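Local coordinates for extracellular ligand-binding receptor (Rhodopseudomonas palustris, PDB 4F06), which probably delivers lignin-derived aromatic acids to an ABC transporter as its solute-binding protein, here holding p-hydroxybenzoic acid, at residues D4-V10 / H43-Y49; S113-T119 / T333-T337; H259-N264 / V321-G325. One frame throughout, in Å; residues are numbered along the deposited sequence. Where two conformers were deposited one is given.

Interaction 1: residues D4-V10 / H43-Y49; sequences DTIKVGV and HTVEFVY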
loop_
_atom_site.group_PDB
_atom_site.type_symbol
_atom_site.label_atom_id
_atom_site.label_comp_id
_atom_site.label_asym_id
_atom_site.label_seq_id
_atom_site.Cartn_x
_atom_site.Cartn_y
_atom_site.Cartn_z
ATOM N N ASP A 4 1.606 -32.893 -3.742
ATOM C CA ASP A 4 0.489 -32.220 -4.442
ATOM C C ASP A 4 0.114 -30.915 -3.770
ATOM O O ASP A 4 -0.618 -30.133 -4.367
ATOM C CB ASP A 4 -0.768 -33.078 -4.481
ATOM C CG ASP A 4 -0.830 -33.974 -5.695
ATOM O OD1 ASP A 4 -0.995 -33.454 -6.824
ATOM O OD2 ASP A 4 -0.734 -35.204 -5.513
ATOM N N THR A 5 0.515 -30.704 -2.511
ATOM C CA THR A 5 0.267 -29.381 -1.890
ATOM C C THR A 5 1.392 -28.409 -2.254
ATOM O O THR A 5 2.563 -28.726 -2.127
ATOM C CB THR A 5 0.083 -29.433 -0.348
ATOM O OG1 THR A 5 -1.050 -30.232 -0.048
ATOM C CG2 THR A 5 -0.187 -28.055 0.206
ATOM N N ILE A 6 1.016 -27.232 -2.730
ATOM C CA ILE A 6 1.942 -26.111 -2.960
ATOM C C ILE A 6 1.768 -25.101 -1.853
ATOM O O ILE A 6 0.637 -24.654 -1.646
ATOM C CB ILE A 6 1.710 -25.467 -4.351
ATOM C CG1 ILE A 6 1.936 -26.529 -5.438
ATOM C CG2 ILE A 6 2.599 -24.251 -4.546
ATOM C CD1 ILE A 6 1.535 -26.035 -6.828
ATOM N N LYS A 7 2.848 -24.765 -1.132
ATOM C CA LYS A 7 2.726 -23.793 -0.072
ATOM C C LYS A 7 3.234 -22.431 -0.510
ATOM O O LYS A 7 4.194 -22.320 -1.271
ATOM C CB LYS A 7 3.469 -24.284 1.191
ATOM C CG LYS A 7 2.810 -25.519 1.799
ATOM C CD LYS A 7 3.425 -25.950 3.132
ATOM C CE LYS A 7 2.698 -27.172 3.680
ATOM N NZ LYS A 7 3.279 -27.577 4.993
ATOM N N VAL A 8 2.539 -21.406 -0.006
ATOM C CA VAL A 8 2.856 -20.015 -0.233
ATOM C C VAL A 8 3.136 -19.438 1.120
ATOM O O VAL A 8 2.294 -19.530 2.012
ATOM C CB VAL A 8 1.665 -19.258 -0.910
ATOM C CG1 VAL A 8 1.981 -17.771 -1.055
ATOM C CG2 VAL A 8 1.338 -19.887 -2.247
ATOM N N GLY A 9 4.302 -18.796 1.285
ATOM C CA GLY A 9 4.646 -18.205 2.600
ATOM C C GLY A 9 4.344 -16.722 2.593
ATOM O O GLY A 9 4.859 -15.980 1.765
ATOM N N VAL A 10 3.457 -16.295 3.506
ATOM C CA VAL A 10 3.035 -14.905 3.588
ATOM C C VAL A 10 3.654 -14.290 4.823
ATOM O O VAL A 10 3.396 -14.761 5.953
ATOM C CB VAL A 10 1.502 -14.819 3.687
ATOM C CG1 VAL A 10 1.079 -13.356 3.758
ATOM C CG2 VAL A 10 0.811 -15.495 2.487
ATOM N N HIS A 43 -3.243 -29.202 -8.083
ATOM C CA HIS A 43 -2.575 -29.088 -6.778
ATOM C C HIS A 43 -3.439 -28.325 -5.816
ATOM O O HIS A 43 -4.219 -27.487 -6.204
ATOM C CB HIS A 43 -1.265 -28.323 -6.955
ATOM C CG HIS A 43 -0.245 -29.072 -7.774
ATOM N ND1 HIS A 43 -0.230 -29.070 -9.137
ATOM C CD2 HIS A 43 0.811 -29.869 -7.368
ATOM C CE1 HIS A 43 0.792 -29.835 -9.571
ATOM N NE2 HIS A 43 1.441 -30.314 -8.487
ATOM N N THR A 44 -3.295 -28.597 -4.533
ATOM C CA THR A 44 -3.901 -27.791 -3.477
ATOM C C THR A 44 -2.912 -26.689 -3.118
ATOM O O THR A 44 -1.718 -26.941 -3.034
ATOM C CB THR A 44 -4.171 -28.668 -2.262
ATOM O OG1 THR A 44 -5.164 -29.632 -2.615
ATOM C CG2 THR A 44 -4.699 -27.866 -1.118
ATOM N N VAL A 45 -3.401 -25.462 -2.944
ATOM C CA VAL A 45 -2.555 -24.308 -2.586
ATOM C C VAL A 45 -2.856 -24.009 -1.127
ATOM O O VAL A 45 -4.013 -23.822 -0.742
ATOM C CB VAL A 45 -2.846 -23.087 -3.477
ATOM C CG1 VAL A 45 -1.906 -21.928 -3.146
ATOM C CG2 VAL A 45 -2.716 -23.508 -4.943
ATOM N N GLU A 46 -1.795 -23.929 -0.317
ATOM C CA GLU A 46 -1.937 -23.615 1.101
ATOM C C GLU A 46 -1.096 -22.369 1.416
ATOM O O GLU A 46 0.092 -22.349 1.109
ATOM C CB GLU A 46 -1.440 -24.807 1.964
ATOM C CG GLU A 46 -1.535 -24.578 3.458
ATOM C CD GLU A 46 -0.935 -25.707 4.270
ATOM O OE1 GLU A 46 -0.712 -26.840 3.739
ATOM O OE2 GLU A 46 -0.689 -25.464 5.480
ATOM N N PHE A 47 -1.698 -21.397 2.097
ATOM C CA PHE A 47 -1.009 -20.201 2.555
ATOM C C PHE A 47 -0.598 -20.385 4.006
ATOM O O PHE A 47 -1.407 -20.809 4.849
ATOM C CB PHE A 47 -1.938 -19.007 2.377
ATOM C CG PHE A 47 -2.229 -18.684 0.929
ATOM C CD1 PHE A 47 -3.313 -19.294 0.259
ATOM C CD2 PHE A 47 -1.438 -17.729 0.235
ATOM C CE1 PHE A 47 -3.574 -19.017 -1.083
ATOM C CE2 PHE A 47 -1.719 -17.452 -1.111
ATOM C CZ PHE A 47 -2.790 -18.077 -1.758
ATOM N N VAL A 48 0.673 -20.073 4.278
ATOM C CA VAL A 48 1.348 -20.209 5.598
ATOM C C VAL A 48 1.785 -18.797 6.033
ATOM O O VAL A 48 2.485 -18.123 5.282
ATOM C CB VAL A 48 2.595 -21.134 5.484
ATOM C CG1 VAL A 48 3.242 -21.350 6.866
ATOM C CG2 VAL A 48 2.202 -22.465 4.820
ATOM N N TYR A 49 1.367 -18.344 7.220
ATOM C CA TYR A 49 1.604 -16.956 7.635
ATOM C C TYR A 49 2.716 -16.864 8.666
ATOM O O TYR A 49 2.767 -17.657 9.618
ATOM C CB TYR A 49 0.295 -16.336 8.209
ATOM C CG TYR A 49 -0.797 -16.295 7.166
ATOM C CD1 TYR A 49 -1.630 -17.393 6.951
ATOM C CD2 TYR A 49 -0.959 -15.159 6.370
ATOM C CE1 TYR A 49 -2.610 -17.339 5.964
ATOM C CE2 TYR A 49 -1.936 -15.115 5.389
ATOM C CZ TYR A 49 -2.740 -16.200 5.187
ATOM O OH TYR A 49 -3.716 -16.153 4.205
#
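Thr5-Val10 and His43-Tyr49 run as neighbouring parallel strands, their axes 4.6 Å apart at closest approach and turned by 27°, joined by six backbone hydrogen bonds that start at Thr44 N to Asp4 O and finish at Val10 N to Val48 O (2.7 Å). With helix 19-36 between them in sequence, they form a beta-alpha-beta unit in the open alpha/beta sheet of a periplasmic binding protein. The face bearing Ile6, Val8 and Val10 is apolar and packs against helices 19-36 and 283-301. There Val8 lies side by side with Phe47, Val8 CB 3.6 Å from Phe47 CD2, while Val8 CG2 turns to Val45 CG1. With CG1 anti to the backbone N (chi1 -179°), Val10 sends CG2 to the edge of the Phe47 ring while CB and CG1 lie against Tyr49 CD2. On the other face the extended chains of Lys7 and Glu46 point the same way, yet Lys7 NZ stays 4.2 Å from Glu46 OE1 and makes its salt bridge with Glu71. Ile6 CD1 packs 3.6 Å from His43 CB. His43 ND1 is hydrogen-bonded to Ala41 O, and Asp4 OD1 sits over one face of the imidazole, 4.1 Å from His43 CD2.

Interaction 2: residues S113-T119 / T333-T337; sequences SPYIVRT and TRHIT. With SO4 (sulfate ion), chain G.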
loop_
_atom_site.group_PDB
_atom_site.type_symbol
_atom_site.label_atom_id
_atom_site.label_comp_id
_atom_site.label_asym_id
_atom_site.label_seq_id
_atom_site.Cartn_x
_atom_site.Cartn_y
_atom_site.Cartn_z
ATOM N N SER A 113 15.257 -7.748 -7.574
ATOM C CA SER A 113 15.235 -9.146 -7.978
ATOM C C SER A 113 14.415 -9.247 -9.233
ATOM O O SER A 113 13.382 -8.594 -9.313
ATOM C CB SER A 113 14.524 -10.006 -6.924
ATOM O OG SER A 113 14.435 -11.359 -7.346
ATOM N N PRO A 114 14.750 -10.150 -10.166
ATOM C CA PRO A 114 13.888 -10.378 -11.326
ATOM C C PRO A 114 12.577 -11.079 -10.945
ATOM O O PRO A 114 11.644 -11.090 -11.735
ATOM C CB PRO A 114 14.718 -11.314 -12.232
ATOM C CG PRO A 114 15.633 -12.032 -11.264
ATOM C CD PRO A 114 15.995 -10.950 -10.237
ATOM N N TYR A 115 12.500 -11.626 -9.732
ATOM C CA TYR A 115 11.369 -12.485 -9.359
ATOM C C TYR A 115 10.402 -11.809 -8.393
ATOM O O TYR A 115 9.641 -12.485 -7.728
ATOM C CB TYR A 115 11.865 -13.819 -8.773
ATOM C CG TYR A 115 12.687 -14.684 -9.691
ATOM C CD1 TYR A 115 12.617 -14.604 -11.092
ATOM C CD2 TYR A 115 13.532 -15.640 -9.135
ATOM C CE1 TYR A 115 13.390 -15.432 -11.907
ATOM C CE2 TYR A 115 14.246 -16.503 -9.932
ATOM C CZ TYR A 115 14.203 -16.381 -11.311
ATOM O OH TYR A 115 14.917 -17.268 -12.091
ATOM N N ILE A 116 10.404 -10.482 -8.349
ATOM C CA ILE A 116 9.432 -9.756 -7.563
ATOM C C ILE A 116 8.329 -9.196 -8.492
ATOM O O ILE A 116 8.609 -8.669 -9.588
ATOM C CB ILE A 116 10.108 -8.552 -6.852
ATOM C CG1 ILE A 116 11.001 -9.066 -5.757
ATOM C CG2 ILE A 116 9.040 -7.600 -6.285
ATOM C CD1 ILE A 116 11.910 -8.016 -5.172
ATOM N N VAL A 117 7.075 -9.340 -8.061
ATOM C CA VAL A 117 5.966 -8.601 -8.672
ATOM C C VAL A 117 5.182 -7.939 -7.571
ATOM O O VAL A 117 5.084 -8.511 -6.493
ATOM C CB VAL A 117 5.107 -9.531 -9.571
ATOM C CG1 VAL A 117 4.509 -10.688 -8.760
ATOM C CG2 VAL A 117 4.033 -8.769 -10.362
ATOM N N ARG A 118 4.668 -6.730 -7.800
ATOM C CA ARG A 118 4.040 -5.968 -6.711
ATOM C C ARG A 118 2.593 -5.652 -7.065
ATOM O O ARG A 118 2.322 -5.092 -8.128
ATOM C CB ARG A 118 4.848 -4.674 -6.438
ATOM C CG ARG A 118 4.174 -3.772 -5.410
ATOM C CD ARG A 118 5.157 -2.814 -4.752
ATOM N NE ARG A 118 6.005 -2.135 -5.737
ATOM C CZ ARG A 118 7.134 -1.489 -5.394
ATOM N NH1 ARG A 118 7.472 -1.412 -4.080
ATOM N NH2 ARG A 118 7.911 -0.941 -6.324
ATOM N N THR A 119 1.667 -5.984 -6.136
ATOM C CA THR A 119 0.226 -5.748 -6.361
ATOM C C THR A 119 -0.301 -4.671 -5.410
ATOM O O THR A 119 -1.541 -4.492 -5.330
ATOM C CB THR A 119 -0.591 -7.047 -6.168
ATOM O OG1 THR A 119 -0.293 -7.559 -4.870
ATOM C CG2 THR A 119 -0.223 -8.084 -7.229
ATOM N N THR A 333 8.573 -2.927 -15.277
ATOM C CA THR A 333 8.857 -2.728 -13.847
ATOM C C THR A 333 8.374 -3.846 -12.936
ATOM O O THR A 333 8.816 -3.918 -11.800
ATOM C CB THR A 333 8.228 -1.420 -13.367
ATOM O OG1 THR A 333 6.804 -1.510 -13.571
ATOM C CG2 THR A 333 8.808 -0.205 -14.076
ATOM N N ARG A 334 7.448 -4.678 -13.403
ATOM C CA ARG A 334 6.800 -5.715 -12.588
ATOM C C ARG A 334 5.970 -5.095 -11.457
ATOM O O ARG A 334 5.666 -5.754 -10.467
ATOM C CB ARG A 334 7.806 -6.788 -12.085
ATOM C CG ARG A 334 8.202 -7.723 -13.214
ATOM C CD ARG A 334 9.465 -8.531 -12.833
ATOM N NE ARG A 334 10.682 -7.702 -12.865
ATOM C CZ ARG A 334 11.340 -7.217 -11.827
ATOM N NH1 ARG A 334 10.910 -7.394 -10.601
ATOM N NH2 ARG A 334 12.464 -6.540 -12.027
ATOM N N HIS A 335 5.553 -3.853 -11.663
ATOM C CA HIS A 335 4.676 -3.149 -10.720
ATOM C C HIS A 335 3.272 -2.972 -11.303
ATOM O O HIS A 335 3.112 -2.792 -12.531
ATOM C CB HIS A 335 5.275 -1.769 -10.383
ATOM C CG HIS A 335 4.443 -1.065 -9.389
ATOM N ND1 HIS A 335 4.311 -1.498 -8.085
ATOM C CD2 HIS A 335 3.540 -0.029 -9.556
ATOM C CE1 HIS A 335 3.375 -0.749 -7.469
ATOM N NE2 HIS A 335 2.902 0.158 -8.345
ATOM N N ILE A 336 2.264 -2.975 -10.437
ATOM C CA ILE A 336 0.851 -2.812 -10.872
ATOM C C ILE A 336 0.560 -1.372 -11.322
ATOM O O ILE A 336 0.632 -0.432 -10.544
ATOM C CB ILE A 336 -0.067 -3.297 -9.724
ATOM C CG1 ILE A 336 -1.515 -3.422 -10.209
ATOM C CG2 ILE A 336 0.075 -2.464 -8.450
ATOM C CD1 ILE A 336 -2.395 -4.268 -9.301
ATOM N N THR A 337 0.213 -1.232 -12.626
ATOM C CA THR A 337 -0.323 0.012 -13.144
ATOM C C THR A 337 -1.798 0.099 -12.767
ATOM O O THR A 337 -2.524 -0.889 -12.905
ATOM C CB THR A 337 -0.156 0.041 -14.662
ATOM O OG1 THR A 337 1.244 0.160 -14.909
ATOM C CG2 THR A 337 -0.869 1.251 -15.297
HETATM S S SO4 G . 13.782 -7.782 -15.479
HETATM O O1 SO4 G . 14.135 -8.884 -14.545
HETATM O O2 SO4 G . 14.780 -7.638 -16.569
HETATM O O3 SO4 G . 12.459 -8.030 -16.089
HETATM O O4 SO4 G . 13.805 -6.465 -14.719
#
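Arg334 threads its side chain along the backbone of Ser113-Ile116, touching carbonyl oxygens nearly all the way. Its CB already lies 3.2 Å from Ile116 O; CG stays near the same oxygen, and CD is near both this oxygen and Pro114 O, 3.5 Å from the latter. A bend at chi3 (-74°) then turns the guanidinium so that Pro114 O stands over one of its faces and Ile116 O lies at its edge. NH1 donates to Ile116 O (2.8 Å, 162° at the hydrogen), almost exactly in the guanidinium plane, and also to Thr110 O. Arg334 NH2 donates to sulfate O4 at 3.0 Å; this ion, probably from the crystallisation liquor, is held by Lys316 as well. A leucine here would probably leave the carbonyls of Ile116 and Thr110 without this shared donor, and the sulfate without one of its cationic partners. The contact lies along strand 116-118, an edge strand of the six-stranded sheet in one lobe of the periplasmic binding protein fold, where the chain enters strand 336-348 of the other sheet. A single bridge pairs Arg118 with His335: Arg118 N donates to Arg334 O (3.0 Å), and Ile336 N gives only a weak bond to Arg118 O. Their side chains meet too, Arg118 NE donating to His335 ND1 at 3.0 Å with guanidinium and imidazole planes 77° apart. NE comes in tilted from the imidazole plane, while His335 NE2 pairs with Gln125 and the guanidinium ends of Arg118 reach the carbonyls of Ala104, Thr106 and Ser107.

Interaction 3: residues H259-N264 / V321-G325; sequences HDSPEN and VSPRG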
loop_
_atom_site.group_PDB
_atom_site.type_symbol
_atom_site.label_atom_id
_atom_site.label_comp_id
_atom_site.label_asym_id
_atom_site.label_seq_id
_atom_site.Cartn_x
_atom_site.Cartn_y
_atom_site.Cartn_z
ATOM N N HIS A 259 -15.094 2.223 -2.988
ATOM C CA HIS A 259 -15.053 2.269 -4.457
ATOM C C HIS A 259 -16.331 1.710 -5.064
ATOM O O HIS A 259 -16.732 0.565 -4.747
ATOM C CB HIS A 259 -13.816 1.505 -4.987
ATOM C CG HIS A 259 -13.671 1.594 -6.473
ATOM N ND1 HIS A 259 -13.420 2.782 -7.110
ATOM C CD2 HIS A 259 -13.735 0.613 -7.447
ATOM C CE1 HIS A 259 -13.328 2.557 -8.433
ATOM N NE2 HIS A 259 -13.516 1.237 -8.650
ATOM N N ASP A 260 -16.933 2.455 -5.997
ATOM C CA ASP A 260 -18.248 2.064 -6.527
ATOM C C ASP A 260 -18.059 1.298 -7.823
ATOM O O ASP A 260 -17.962 1.900 -8.917
ATOM C CB ASP A 260 -19.051 3.342 -6.728
ATOM C CG ASP A 260 -20.497 3.059 -7.073
ATOM O OD1 ASP A 260 -20.868 1.892 -7.405
ATOM O OD2 ASP A 260 -21.264 4.066 -7.150
ATOM N N SER A 261 -17.949 -0.028 -7.716
ATOM C CA SER A 261 -17.885 -0.904 -8.900
ATOM C C SER A 261 -18.472 -2.237 -8.537
ATOM O O SER A 261 -18.456 -2.612 -7.370
ATOM C CB SER A 261 -16.456 -1.072 -9.442
ATOM O OG SER A 261 -15.734 -1.915 -8.536
ATOM N N PRO A 262 -18.953 -2.978 -9.545
ATOM C CA PRO A 262 -19.456 -4.319 -9.225
ATOM C C PRO A 262 -18.376 -5.203 -8.618
ATOM O O PRO A 262 -18.658 -6.030 -7.748
ATOM C CB PRO A 262 -19.890 -4.868 -10.598
ATOM C CG PRO A 262 -20.155 -3.656 -11.420
ATOM C CD PRO A 262 -19.250 -2.567 -10.935
ATOM N N GLU A 263 -17.147 -5.091 -9.115
ATOM C CA GLU A 263 -16.102 -5.955 -8.596
ATOM C C GLU A 263 -15.776 -5.632 -7.144
ATOM O O GLU A 263 -15.490 -6.533 -6.357
ATOM C CB GLU A 263 -14.841 -5.874 -9.465
ATOM C CG GLU A 263 -13.758 -6.834 -9.043
ATOM C CD GLU A 263 -14.229 -8.283 -8.936
ATOM O OE1 GLU A 263 -15.204 -8.647 -9.616
ATOM O OE2 GLU A 263 -13.598 -9.031 -8.138
ATOM N N ASN A 264 -15.793 -4.349 -6.773
ATOM C CA ASN A 264 -15.562 -4.038 -5.364
ATOM C C ASN A 264 -16.725 -4.515 -4.487
ATOM O O ASN A 264 -16.485 -5.046 -3.412
ATOM C CB ASN A 264 -15.286 -2.556 -5.141
ATOM C CG ASN A 264 -14.744 -2.311 -3.742
ATOM O OD1 ASN A 264 -13.866 -3.072 -3.269
ATOM N ND2 ASN A 264 -15.253 -1.296 -3.062
ATOM N N VAL A 321 -9.656 -6.673 -14.135
ATOM C CA VAL A 321 -10.407 -5.744 -13.318
ATOM C C VAL A 321 -10.315 -6.163 -11.839
ATOM O O VAL A 321 -10.805 -7.222 -11.454
ATOM C CB VAL A 321 -11.886 -5.596 -13.741
ATOM C CG1 VAL A 321 -12.537 -4.462 -12.957
ATOM C CG2 VAL A 321 -12.021 -5.368 -15.260
ATOM N N SER A 322 -9.561 -5.378 -11.077
ATOM C CA SER A 322 -9.432 -5.560 -9.627
ATOM C C SER A 322 -10.643 -4.941 -8.929
ATOM O O SER A 322 -11.273 -4.043 -9.481
ATOM C CB SER A 322 -8.132 -4.833 -9.225
ATOM O OG SER A 322 -8.002 -4.714 -7.810
ATOM N N PRO A 323 -10.894 -5.302 -7.671
ATOM C CA PRO A 323 -11.868 -4.534 -6.879
ATOM C C PRO A 323 -11.531 -3.039 -6.868
ATOM O O PRO A 323 -12.428 -2.203 -6.727
ATOM C CB PRO A 323 -11.743 -5.154 -5.486
ATOM C CG PRO A 323 -11.387 -6.593 -5.798
ATOM C CD PRO A 323 -10.413 -6.501 -6.947
ATOM N N ARG A 324 -10.238 -2.684 -7.026
ATOM C CA ARG A 324 -9.856 -1.251 -6.976
ATOM C C ARG A 324 -10.105 -0.468 -8.257
ATOM O O ARG A 324 -10.026 0.777 -8.244
ATOM C CB ARG A 324 -8.364 -1.130 -6.600
ATOM C CG ARG A 324 -7.414 -1.397 -7.793
ATOM C CD ARG A 324 -5.952 -1.536 -7.333
ATOM N NE ARG A 324 -5.709 -2.888 -6.819
ATOM C CZ ARG A 324 -4.539 -3.256 -6.259
ATOM N NH1 ARG A 324 -3.568 -2.347 -6.084
ATOM N NH2 ARG A 324 -4.398 -4.529 -5.829
ATOM N N GLY A 325 -10.300 -1.176 -9.395
ATOM C CA GLY A 325 -10.307 -0.558 -10.739
ATOM C C GLY A 325 -9.562 -1.458 -11.712
ATOM O O GLY A 325 -9.024 -2.502 -11.331
HETATM O O HOH W 1 -13.540 -2.398 -10.069
#
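Pro323 sits against the first turn of helix 262-273, with Glu263 alongside its ring and Asn264 crossing it at about a right angle. The proline belongs to the type I turn Ser322-Gly325 of a beta hairpin, and the helix it meets is N-capped by Ser261, whose OG accepts from Asn264 N. Glu263 has two conformers; in the one described, and so only tentatively for its outer atoms, CG anti to the backbone N (chi1 -175°) is set 3.5 Å from Pro323 N, and the bend at chi2 then carries the carboxylate on beside the pyrrolidine ring. From the next residue in the helix, Asn264 OD1 approaches Pro323 CB at 3.7 Å, and Asn264 CB presses against Pro323 O at 3.3 Å. The Asn264 amide is held from several directions: ND2 donates to His259 O (2.9 Å) in the carbonyl plane, on a lone pair, and also reaches Val257 O, while OD1 bonds Tyr255 OH. These links tie the helix start to the preceding loop and fix the rotation of the amide. The His259 ring lies against the turn, CD2 3.2 Å from Pro323 O and Arg324 O over one face, offset toward the rim, while ND1 is engaged by Glu356. No direct hydrogen bond spans the two segments; a water does so instead, lying 2.7 Å from the capping Ser261 OG and donating to Ser322 O at 2.9 Å.

In the fold
Interaction 2 is the most deeply buried of the three, whereas interactions 1 and 3 each combine buried with solvent-facing residues. Interactions 1 and 2 reach the same six-stranded sheet about 21 Å apart between centres: the first is regular strand pairing with an apolar face, the second an edge-strand contact in which arginine groups serve carbonyl oxygens. Interaction 3 fixes a helix start to a hairpin turn by packing and one water. It is nested within the chain loop that interaction 2 closes, and the two meet directly, since Arg324 NH2 lies 2.9 Å from Thr119 O, probably as a hydrogen bond, and Ile336 CD1 packs on the same guanidinium. Interaction 1 touches neither.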